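Local coordinates for protein methylmalonyl-CoA carboxyltransferase 5S subunit (Propionibacterium freudenreichii subsp. shermanii, PDB 1RQB) that catalyses transfer of a carboxyl group from biotin of the 1.3S subunit to pyruvate, forming oxaloacetate, with one cobalt ion bound per subunit, at residues S169-V174 and S397-D402; S267-L272 and Y277-D282; P347-A352 and G367-F372. All coordinates share one frame; numbering follows the deposited sequence.

How the contacts relate
Contact 2 comes first as a complete unit along the chain: 267-272, on the helix after the last barrel strand, packs against 277-282 five residues on. Contact 3 follows, between helices 339-352 and 362-376 of the conserved carboxylase region. Contact 1 spans both, joining a barrel loop at 169-174 to 397-402, with the other two contacts falling between its segments in sequence. Contacts 1 and 3 lie about 15 Å apart between centres and touch, Asp402 N probably hydrogen-bonding to Ala352 O at 3.1 Å. Contact 2 is about 42 Å from contact 3 between centres, on the opposite side of the chain's centre. The three thus cover the barrel wall, the helical region and the join between them.

Contact 1. Residues S169-V174 and S397-D402; sequences SPVHTV and SPADRD
This is a small surface contact between two loops, in which Val171 and His172 pack against Pro398 and Ala399. Residues 169-174 belong to the loop between barrel strand 159-163 and helix 174-186, while 397-402 lie in the loop between helices 384-390 and 403-413. No hydrogen bond crosses; the touch is made by apolar atoms and one imidazole. The methyl of Ala399 meets both branches of Val171, with CG1 at 3.8 Å from Ala399 CB and CG2 at 4.0 Å. Beside this pair, His172 CG stands anti to the carbonyl carbon (chi1 -72°), which brings the CE1-NE2 end of the ring obliquely up to the proline, NE2 standing 3.6 Å from Pro398 CB and 3.7 Å from Pro398 CG.

The other end of the imidazole is tied to its own loop. Ser169 OG lies at the ring edge, in plane, 2.6 Å from His172 ND1 in a hydrogen bond that either could donate, which helps hold the rotation of the ring. The same hydroxyl accepts from Val171 N at 3.1 Å, forming an ST turn, inside a type I beta turn from Ser169 to His172. In the other loop, Arg401 NH1 donates to Ser397 OG at 2.9 Å, the hydroxyl sitting 19° out of the guanidinium plane; Ser397 OG is also bonded to Ala353 O. Phe355 packs on Val171 from the same Ala353-Phe355 connection, whose Gly354 is backbone-bonded to Ala399. The whole is an interdomain loop-loop contact, with a beta-to-alpha loop of the TIM barrel resting on the conserved carboxylase region.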
loop_
_atom_site.group_PDB
_atom_site.type_symbol
_atom_site.label_atom_id
_atom_site.label_comp_id
_atom_site.label_asym_id
_atom_site.label_seq_id
_atom_site.Cartn_x
_atom_site.Cartn_y
_atom_site.Cartn_z
ATOM N N SER A 169 10.583 21.525 -5.452
ATOM C CA SER A 169 10.754 22.929 -5.050
ATOM C C SER A 169 10.906 23.770 -6.316
ATOM O O SER A 169 11.177 23.245 -7.395
ATOM C CB SER A 169 12.000 23.127 -4.181
ATOM O OG SER A 169 13.124 23.423 -4.990
ATOM N N PRO A 170 10.744 25.088 -6.182
ATOM C CA PRO A 170 10.861 26.001 -7.319
ATOM C C PRO A 170 12.199 25.918 -8.057
ATOM O O PRO A 170 12.284 26.288 -9.227
ATOM C CB PRO A 170 10.651 27.377 -6.681
ATOM C CG PRO A 170 9.720 27.085 -5.541
ATOM C CD PRO A 170 10.314 25.804 -4.967
ATOM N N VAL A 171 13.246 25.427 -7.393
ATOM C CA VAL A 171 14.560 25.386 -8.049
ATOM C C VAL A 171 14.981 23.969 -8.443
ATOM O O VAL A 171 16.045 23.790 -9.033
ATOM C CB VAL A 171 15.661 26.013 -7.167
ATOM C CG1 VAL A 171 15.333 27.491 -6.918
ATOM C CG2 VAL A 171 15.785 25.254 -5.847
ATOM N N HIS A 172 14.186 22.951 -8.141
ATOM C CA HIS A 172 14.609 21.604 -8.554
ATOM C C HIS A 172 13.936 21.250 -9.880
ATOM O O HIS A 172 12.719 21.359 -10.018
ATOM C CB HIS A 172 14.296 20.582 -7.459
ATOM C CG HIS A 172 15.198 20.712 -6.273
ATOM N ND1 HIS A 172 14.964 21.610 -5.256
ATOM C CD2 HIS A 172 16.398 20.140 -6.003
ATOM C CE1 HIS A 172 15.982 21.593 -4.412
ATOM N NE2 HIS A 172 16.867 20.710 -4.844
ATOM N N THR A 173 14.752 20.837 -10.847
ATOM C CA THR A 173 14.262 20.513 -12.195
ATOM C C THR A 173 14.998 19.288 -12.739
ATOM O O THR A 173 16.029 18.876 -12.212
ATOM C CB THR A 173 14.553 21.678 -13.162
ATOM O OG1 THR A 173 15.973 21.844 -13.272
ATOM C CG2 THR A 173 13.951 22.982 -12.635
ATOM N N VAL A 174 14.474 18.725 -13.821
ATOM C CA VAL A 174 15.121 17.563 -14.447
ATOM C C VAL A 174 16.552 17.942 -14.832
ATOM O O VAL A 174 17.494 17.193 -14.574
ATOM C CB VAL A 174 14.364 17.115 -15.716
ATOM C CG1 VAL A 174 15.185 16.078 -16.478
ATOM C CG2 VAL A 174 13.019 16.534 -15.327
ATOM N N SER A 397 23.730 25.366 -0.593
ATOM C CA SER A 397 22.309 25.024 -0.746
ATOM C C SER A 397 22.009 24.894 -2.240
ATOM O O SER A 397 22.794 25.349 -3.071
ATOM C CB SER A 397 21.434 26.121 -0.139
ATOM O OG SER A 397 21.565 26.174 1.274
ATOM N N PRO A 398 20.892 24.238 -2.604
ATOM C CA PRO A 398 20.556 24.096 -4.026
ATOM C C PRO A 398 20.402 25.458 -4.705
ATOM O O PRO A 398 20.727 25.619 -5.880
ATOM C CB PRO A 398 19.250 23.314 -3.988
ATOM C CG PRO A 398 19.470 22.401 -2.819
ATOM C CD PRO A 398 20.049 23.352 -1.781
ATOM N N ALA A 399 19.895 26.433 -3.962
ATOM C CA ALA A 399 19.719 27.795 -4.487
ATOM C C ALA A 399 20.433 28.768 -3.547
ATOM O O ALA A 399 20.878 28.384 -2.467
ATOM C CB ALA A 399 18.238 28.146 -4.575
ATOM N N ASP A 400 20.528 30.030 -3.955
ATOM C CA ASP A 400 21.204 31.037 -3.124
ATOM C C ASP A 400 20.366 31.351 -1.883
ATOM O O ASP A 400 19.149 31.517 -1.958
ATOM C CB ASP A 400 21.455 32.318 -3.926
ATOM C CG ASP A 400 22.465 32.112 -5.038
ATOM O OD1 ASP A 400 23.564 31.587 -4.751
ATOM O OD2 ASP A 400 22.167 32.477 -6.196
ATOM N N ARG A 401 21.040 31.410 -0.738
ATOM C CA ARG A 401 20.378 31.716 0.537
ATOM C C ARG A 401 20.080 33.216 0.615
ATOM O O ARG A 401 20.739 34.030 -0.028
ATOM C CB ARG A 401 21.253 31.248 1.712
ATOM C CG ARG A 401 21.358 29.710 1.809
ATOM C CD ARG A 401 22.172 29.245 3.004
ATOM N NE ARG A 401 23.601 29.507 2.869
ATOM C CZ ARG A 401 24.488 28.590 2.494
ATOM N NH1 ARG A 401 24.093 27.350 2.220
ATOM N NH2 ARG A 401 25.770 28.909 2.384
ATOM N N ASP A 402 19.073 33.573 1.402
ATOM C CA ASP A 402 18.656 34.975 1.540
ATOM C C ASP A 402 19.734 35.786 2.264
ATOM O O ASP A 402 20.016 35.560 3.440
ATOM C CB ASP A 402 17.329 35.047 2.302
ATOM C CG ASP A 402 16.763 36.451 2.363
ATOM O OD1 ASP A 402 17.146 37.284 1.512
ATOM O OD2 ASP A 402 15.926 36.713 3.249
#

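Contact 2. Residues S267-L272 and Y277-D282; sequences SVAEML and YTTNLD
Tyr277 carries the flat group, and it meets Leu272 through the root of its side chain: Leu272 CD2 lies 4.2 Å from Tyr277 CB, the two side chains crossing at about a right angle. The phenol leads away from 267-272, with CG anti to the carbonyl carbon (chi1 -53°); the side chain packs on Met239 and Ile242 of helix 234-243 while its OH bonds to Ser20 O. Leu272 does most of the touching. Its CB rests 3.4 Å from Tyr277 O, and CD1 reaches Thr279 CG2 at 3.9 Å. Nearby, the carbonyl oxygens Leu272 O and Tyr277 O stand 3.3 Å apart as two acceptors; Thr275 OG1 is bonded to Leu272 O and to Tyr277 N, which ties the short connection together.

In the fold, the contact lies just after the last strand of the TIM barrel, 248-251. Helix 265-271 follows that strand, and the weakly bonded strand 277-278 then adds on in parallel beside 23-29, the strand that already pairs with 248-251 to close the barrel.

Ala269 CB faces Thr279 OG1 at 3.8 Å, and a water fills in the polar side: it donates to Ala269 O at 2.6 Å and accepts from Thr279 N at 3.2 Å, linking the helix carbonyl to the amide of Thr279. Thr279 OG1 also receives a weak bond from Leu281 N. On the helix, Glu270 OE1 forms a salt bridge with Lys202 of the second subunit.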
loop_
_atom_site.group_PDB
_atom_site.type_symbol
_atom_site.label_atom_id
_atom_site.label_comp_id
_atom_site.label_asym_id
_atom_site.label_seq_id
_atom_site.Cartn_x
_atom_site.Cartn_y
_atom_site.Cartn_z
ATOM N N SER A 267 5.518 -7.885 -4.499
ATOM C CA SER A 267 4.563 -7.188 -5.373
ATOM C C SER A 267 5.295 -6.612 -6.587
ATOM O O SER A 267 4.813 -6.706 -7.716
ATOM C CB SER A 267 3.862 -6.068 -4.604
ATOM O OG SER A 267 3.097 -6.603 -3.532
ATOM N N VAL A 268 6.466 -6.021 -6.361
ATOM C CA VAL A 268 7.238 -5.443 -7.470
ATOM C C VAL A 268 7.681 -6.554 -8.424
ATOM O O VAL A 268 7.648 -6.388 -9.642
ATOM C CB VAL A 268 8.455 -4.643 -6.945
ATOM C CG1 VAL A 268 9.394 -4.281 -8.084
ATOM C CG2 VAL A 268 7.959 -3.371 -6.284
ATOM N N ALA A 269 8.059 -7.713 -7.889
ATOM C CA ALA A 269 8.487 -8.797 -8.785
ATOM C C ALA A 269 7.296 -9.345 -9.576
ATOM O O ALA A 269 7.397 -9.566 -10.783
ATOM C CB ALA A 269 9.148 -9.935 -7.986
ATOM N N GLU A 270 6.165 -9.561 -8.905
ATOM C CA GLU A 270 4.990 -10.145 -9.572
ATOM C C GLU A 270 4.356 -9.213 -10.608
ATOM O O GLU A 270 3.854 -9.676 -11.631
ATOM C CB GLU A 270 3.923 -10.526 -8.542
ATOM C CG GLU A 270 4.353 -11.610 -7.580
ATOM C CD GLU A 270 4.017 -13.015 -8.062
ATOM O OE1 GLU A 270 3.695 -13.203 -9.262
ATOM O OE2 GLU A 270 4.080 -13.940 -7.227
HETATM N N MSE A 271 4.380 -7.911 -10.371
HETATM C CA MSE A 271 3.711 -6.968 -11.278
HETATM C C MSE A 271 4.357 -6.934 -12.667
HETATM O O MSE A 271 3.743 -6.438 -13.609
HETATM C CB MSE A 271 3.742 -5.551 -10.707
HETATM C CG MSE A 271 5.115 -4.892 -10.745
HETATM SE SE MSE A 271 5.150 -3.054 -10.006
HETATM C CE MSE A 271 6.824 -2.414 -10.756
ATOM N N LEU A 272 5.573 -7.450 -12.826
ATOM C CA LEU A 272 6.253 -7.362 -14.128
ATOM C C LEU A 272 5.881 -8.492 -15.093
ATOM O O LEU A 272 6.264 -8.442 -16.262
ATOM C CB LEU A 272 7.776 -7.377 -13.926
ATOM C CG LEU A 272 8.352 -6.223 -13.107
ATOM C CD1 LEU A 272 9.874 -6.398 -12.962
ATOM C CD2 LEU A 272 8.024 -4.908 -13.798
ATOM N N TYR A 277 9.753 -7.265 -18.815
ATOM C CA TYR A 277 10.740 -7.058 -17.743
ATOM C C TYR A 277 10.573 -8.174 -16.713
ATOM O O TYR A 277 9.491 -8.737 -16.553
ATOM C CB TYR A 277 10.517 -5.718 -17.035
ATOM C CG TYR A 277 10.458 -4.559 -17.983
ATOM C CD1 TYR A 277 9.265 -3.859 -18.179
ATOM C CD2 TYR A 277 11.589 -4.169 -18.711
ATOM C CE1 TYR A 277 9.194 -2.791 -19.071
ATOM C CE2 TYR A 277 11.528 -3.105 -19.615
ATOM C CZ TYR A 277 10.320 -2.420 -19.783
ATOM O OH TYR A 277 10.239 -1.359 -20.650
ATOM N N THR A 278 11.652 -8.505 -16.029
ATOM C CA THR A 278 11.553 -9.539 -14.992
ATOM C C THR A 278 12.668 -9.323 -13.967
ATOM O O THR A 278 13.542 -8.479 -14.157
ATOM C CB THR A 278 11.640 -10.949 -15.635
ATOM O OG1 THR A 278 11.228 -11.935 -14.681
ATOM C CG2 THR A 278 13.059 -11.245 -16.102
ATOM N N THR A 279 12.588 -10.041 -12.855
ATOM C CA THR A 279 13.624 -9.994 -11.812
ATOM C C THR A 279 14.176 -11.415 -11.687
ATOM O O THR A 279 13.590 -12.356 -12.219
ATOM C CB THR A 279 13.060 -9.639 -10.426
ATOM O OG1 THR A 279 12.307 -10.753 -9.932
ATOM C CG2 THR A 279 12.167 -8.396 -10.487
ATOM N N ASN A 280 15.292 -11.590 -11.002
ATOM C CA ASN A 280 15.802 -12.960 -10.851
ATOM C C ASN A 280 15.632 -13.398 -9.396
ATOM O O ASN A 280 16.486 -14.089 -8.842
ATOM C CB ASN A 280 17.277 -13.061 -11.278
ATOM C CG ASN A 280 18.199 -12.229 -10.415
ATOM O OD1 ASN A 280 18.198 -11.001 -10.498
ATOM N ND2 ASN A 280 19.002 -12.894 -9.582
ATOM N N LEU A 281 14.523 -12.995 -8.780
ATOM C CA LEU A 281 14.270 -13.374 -7.382
ATOM C C LEU A 281 13.610 -14.754 -7.330
ATOM O O LEU A 281 12.819 -15.110 -8.203
ATOM C CB LEU A 281 13.374 -12.342 -6.686
ATOM C CG LEU A 281 13.956 -10.924 -6.617
ATOM C CD1 LEU A 281 13.070 -10.071 -5.745
ATOM C CD2 LEU A 281 15.378 -10.962 -6.063
ATOM N N ASP A 282 13.963 -15.521 -6.300
ATOM C CA ASP A 282 13.430 -16.870 -6.048
ATOM C C ASP A 282 12.207 -16.711 -5.141
ATOM O O ASP A 282 12.346 -16.387 -3.962
ATOM C CB ASP A 282 14.513 -17.698 -5.342
ATOM C CG ASP A 282 14.096 -19.137 -5.087
ATOM O OD1 ASP A 282 12.957 -19.367 -4.638
ATOM O OD2 ASP A 282 14.931 -20.036 -5.315
HETATM O O HOH W 1 9.587 -10.435 -11.928
#

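Contact 3. Residues P347-A352 and G367-F372; sequences PRVRKA and GTQAVF
Val349 is the side chain that bridges the two helices, one methyl for each partner. Its CG2 sits over the backbone of the facing helix, 3.9 Å from Ala370 CA and 4.1 Å from Ala370 CB, while CG1 touches Gln369 CB at 4.2 Å. The fork is set by chi1 of 176°: CG1 trails opposite the backbone N, and CG2 is left beside that N, opposite the carbonyl carbon. With only a methyl at Ala370, the backbones approach to 6.3 Å between Val349 CA and Ala370 CA.

Gln369 offers only its CB here. Beyond it the chain bends at chi2 (54°) and carries the amide away from Val349, where Asn373 OD1 and Arg381 O accept from NE2 and Thr383 N donates to OE1. Phe386 of helix 384-390 packs on both Val349 and Gln369. Ala370 also packs on Glu345 and Val346, a little earlier on helix 339-352, so the packing runs on along that helix. From a different side of it, Arg350 bonds to Ile168 O, next to the barrel loop of contact 1, and also to Gln317 OE1 and Pro356 O.

No hydrogen bond or charge pair links 347-352 to 367-372. Cohesion between them is therefore apolar packing, and the buried amide of Gln369 has its polar atoms served by other parts of the fold.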
loop_
_atom_site.group_PDB
_atom_site.type_symbol
_atom_site.label_atom_id
_atom_site.label_comp_id
_atom_site.label_asym_id
_atom_site.label_seq_id
_atom_site.Cartn_x
_atom_site.Cartn_y
_atom_site.Cartn_z
ATOM N N PRO A 347 7.576 26.966 4.364
ATOM C CA PRO A 347 8.018 27.321 3.012
ATOM C C PRO A 347 8.928 28.552 2.978
ATOM O O PRO A 347 9.891 28.603 2.214
ATOM C CB PRO A 347 6.703 27.562 2.278
ATOM C CG PRO A 347 5.805 26.539 2.908
ATOM C CD PRO A 347 6.133 26.668 4.383
ATOM N N ARG A 348 8.620 29.544 3.810
ATOM C CA ARG A 348 9.425 30.774 3.835
ATOM C C ARG A 348 10.826 30.491 4.381
ATOM O O ARG A 348 11.816 30.953 3.816
ATOM C CB ARG A 348 8.709 31.875 4.638
ATOM C CG ARG A 348 7.458 32.405 3.916
ATOM C CD ARG A 348 6.771 33.573 4.643
ATOM N NE ARG A 348 6.131 33.174 5.890
ATOM C CZ ARG A 348 4.812 33.080 6.053
ATOM N NH1 ARG A 348 3.994 33.360 5.044
ATOM N NH2 ARG A 348 4.310 32.703 7.222
ATOM N N VAL A 349 10.910 29.723 5.460
ATOM C CA VAL A 349 12.207 29.369 6.056
ATOM C C VAL A 349 13.008 28.521 5.065
ATOM O O VAL A 349 14.197 28.750 4.844
ATOM C CB VAL A 349 12.020 28.539 7.346
ATOM C CG1 VAL A 349 13.376 28.112 7.894
ATOM C CG2 VAL A 349 11.257 29.349 8.384
ATOM N N ARG A 350 12.346 27.532 4.470
ATOM C CA ARG A 350 13.026 26.651 3.510
ATOM C C ARG A 350 13.650 27.486 2.391
ATOM O O ARG A 350 14.803 27.280 2.016
ATOM C CB ARG A 350 12.050 25.641 2.901
ATOM C CG ARG A 350 12.756 24.679 1.959
ATOM C CD ARG A 350 11.830 23.667 1.314
ATOM N NE ARG A 350 12.618 22.743 0.502
ATOM C CZ ARG A 350 12.132 21.995 -0.482
ATOM N NH1 ARG A 350 10.845 22.052 -0.793
ATOM N NH2 ARG A 350 12.946 21.199 -1.167
ATOM N N LYS A 351 12.871 28.419 1.860
ATOM C CA LYS A 351 13.338 29.294 0.773
ATOM C C LYS A 351 14.562 30.088 1.235
ATOM O O LYS A 351 15.547 30.208 0.508
ATOM C CB LYS A 351 12.225 30.265 0.360
ATOM C CG LYS A 351 12.650 31.312 -0.658
ATOM C CD LYS A 351 11.480 32.231 -1.004
ATOM C CE LYS A 351 11.903 33.355 -1.946
ATOM N NZ LYS A 351 12.557 32.837 -3.176
ATOM N N ALA A 352 14.494 30.628 2.445
ATOM C CA ALA A 352 15.607 31.427 2.976
ATOM C C ALA A 352 16.883 30.583 3.052
ATOM O O ALA A 352 17.984 31.085 2.828
ATOM C CB ALA A 352 15.251 31.957 4.362
ATOM N N GLY A 367 12.014 23.026 10.534
ATOM C CA GLY A 367 10.788 22.993 11.311
ATOM C C GLY A 367 10.907 23.763 12.616
ATOM O O GLY A 367 10.010 24.516 12.992
ATOM N N THR A 368 12.028 23.580 13.304
ATOM C CA THR A 368 12.258 24.264 14.585
ATOM C C THR A 368 12.321 25.777 14.370
ATOM O O THR A 368 11.678 26.540 15.091
ATOM C CB THR A 368 13.565 23.813 15.229
ATOM O OG1 THR A 368 13.450 22.435 15.593
ATOM C CG2 THR A 368 13.864 24.649 16.480
ATOM N N GLN A 369 13.095 26.202 13.376
ATOM C CA GLN A 369 13.238 27.639 13.101
ATOM C C GLN A 369 11.876 28.226 12.724
ATOM O O GLN A 369 11.581 29.380 13.029
ATOM C CB GLN A 369 14.248 27.874 11.980
ATOM C CG GLN A 369 14.584 29.333 11.775
ATOM C CD GLN A 369 15.039 29.988 13.070
ATOM O OE1 GLN A 369 15.918 29.470 13.758
ATOM N NE2 GLN A 369 14.440 31.133 13.408
ATOM N N ALA A 370 11.042 27.422 12.072
ATOM C CA ALA A 370 9.704 27.875 11.667
ATOM C C ALA A 370 8.859 28.128 12.919
ATOM O O ALA A 370 8.124 29.111 13.002
ATOM C CB ALA A 370 9.032 26.820 10.785
ATOM N N VAL A 371 8.973 27.234 13.892
ATOM C CA VAL A 371 8.220 27.376 15.146
ATOM C C VAL A 371 8.699 28.624 15.892
ATOM O O VAL A 371 7.898 29.345 16.485
ATOM C CB VAL A 371 8.406 26.144 16.055
ATOM C CG1 VAL A 371 7.733 26.385 17.398
ATOM C CG2 VAL A 371 7.818 24.910 15.387
ATOM N N PHE A 372 10.004 28.883 15.848
ATOM C CA PHE A 372 10.585 30.049 16.533
ATOM C C PHE A 372 10.082 31.352 15.909
ATOM O O PHE A 372 9.743 32.298 16.618
ATOM C CB PHE A 372 12.115 30.027 16.453
ATOM C CG PHE A 372 12.766 29.103 17.441
ATOM C CD1 PHE A 372 14.138 29.170 17.667
ATOM C CD2 PHE A 372 12.017 28.170 18.152
ATOM C CE1 PHE A 372 14.751 28.326 18.585
ATOM C CE2 PHE A 372 12.623 27.321 19.071
ATOM C CZ PHE A 372 13.994 27.400 19.287
#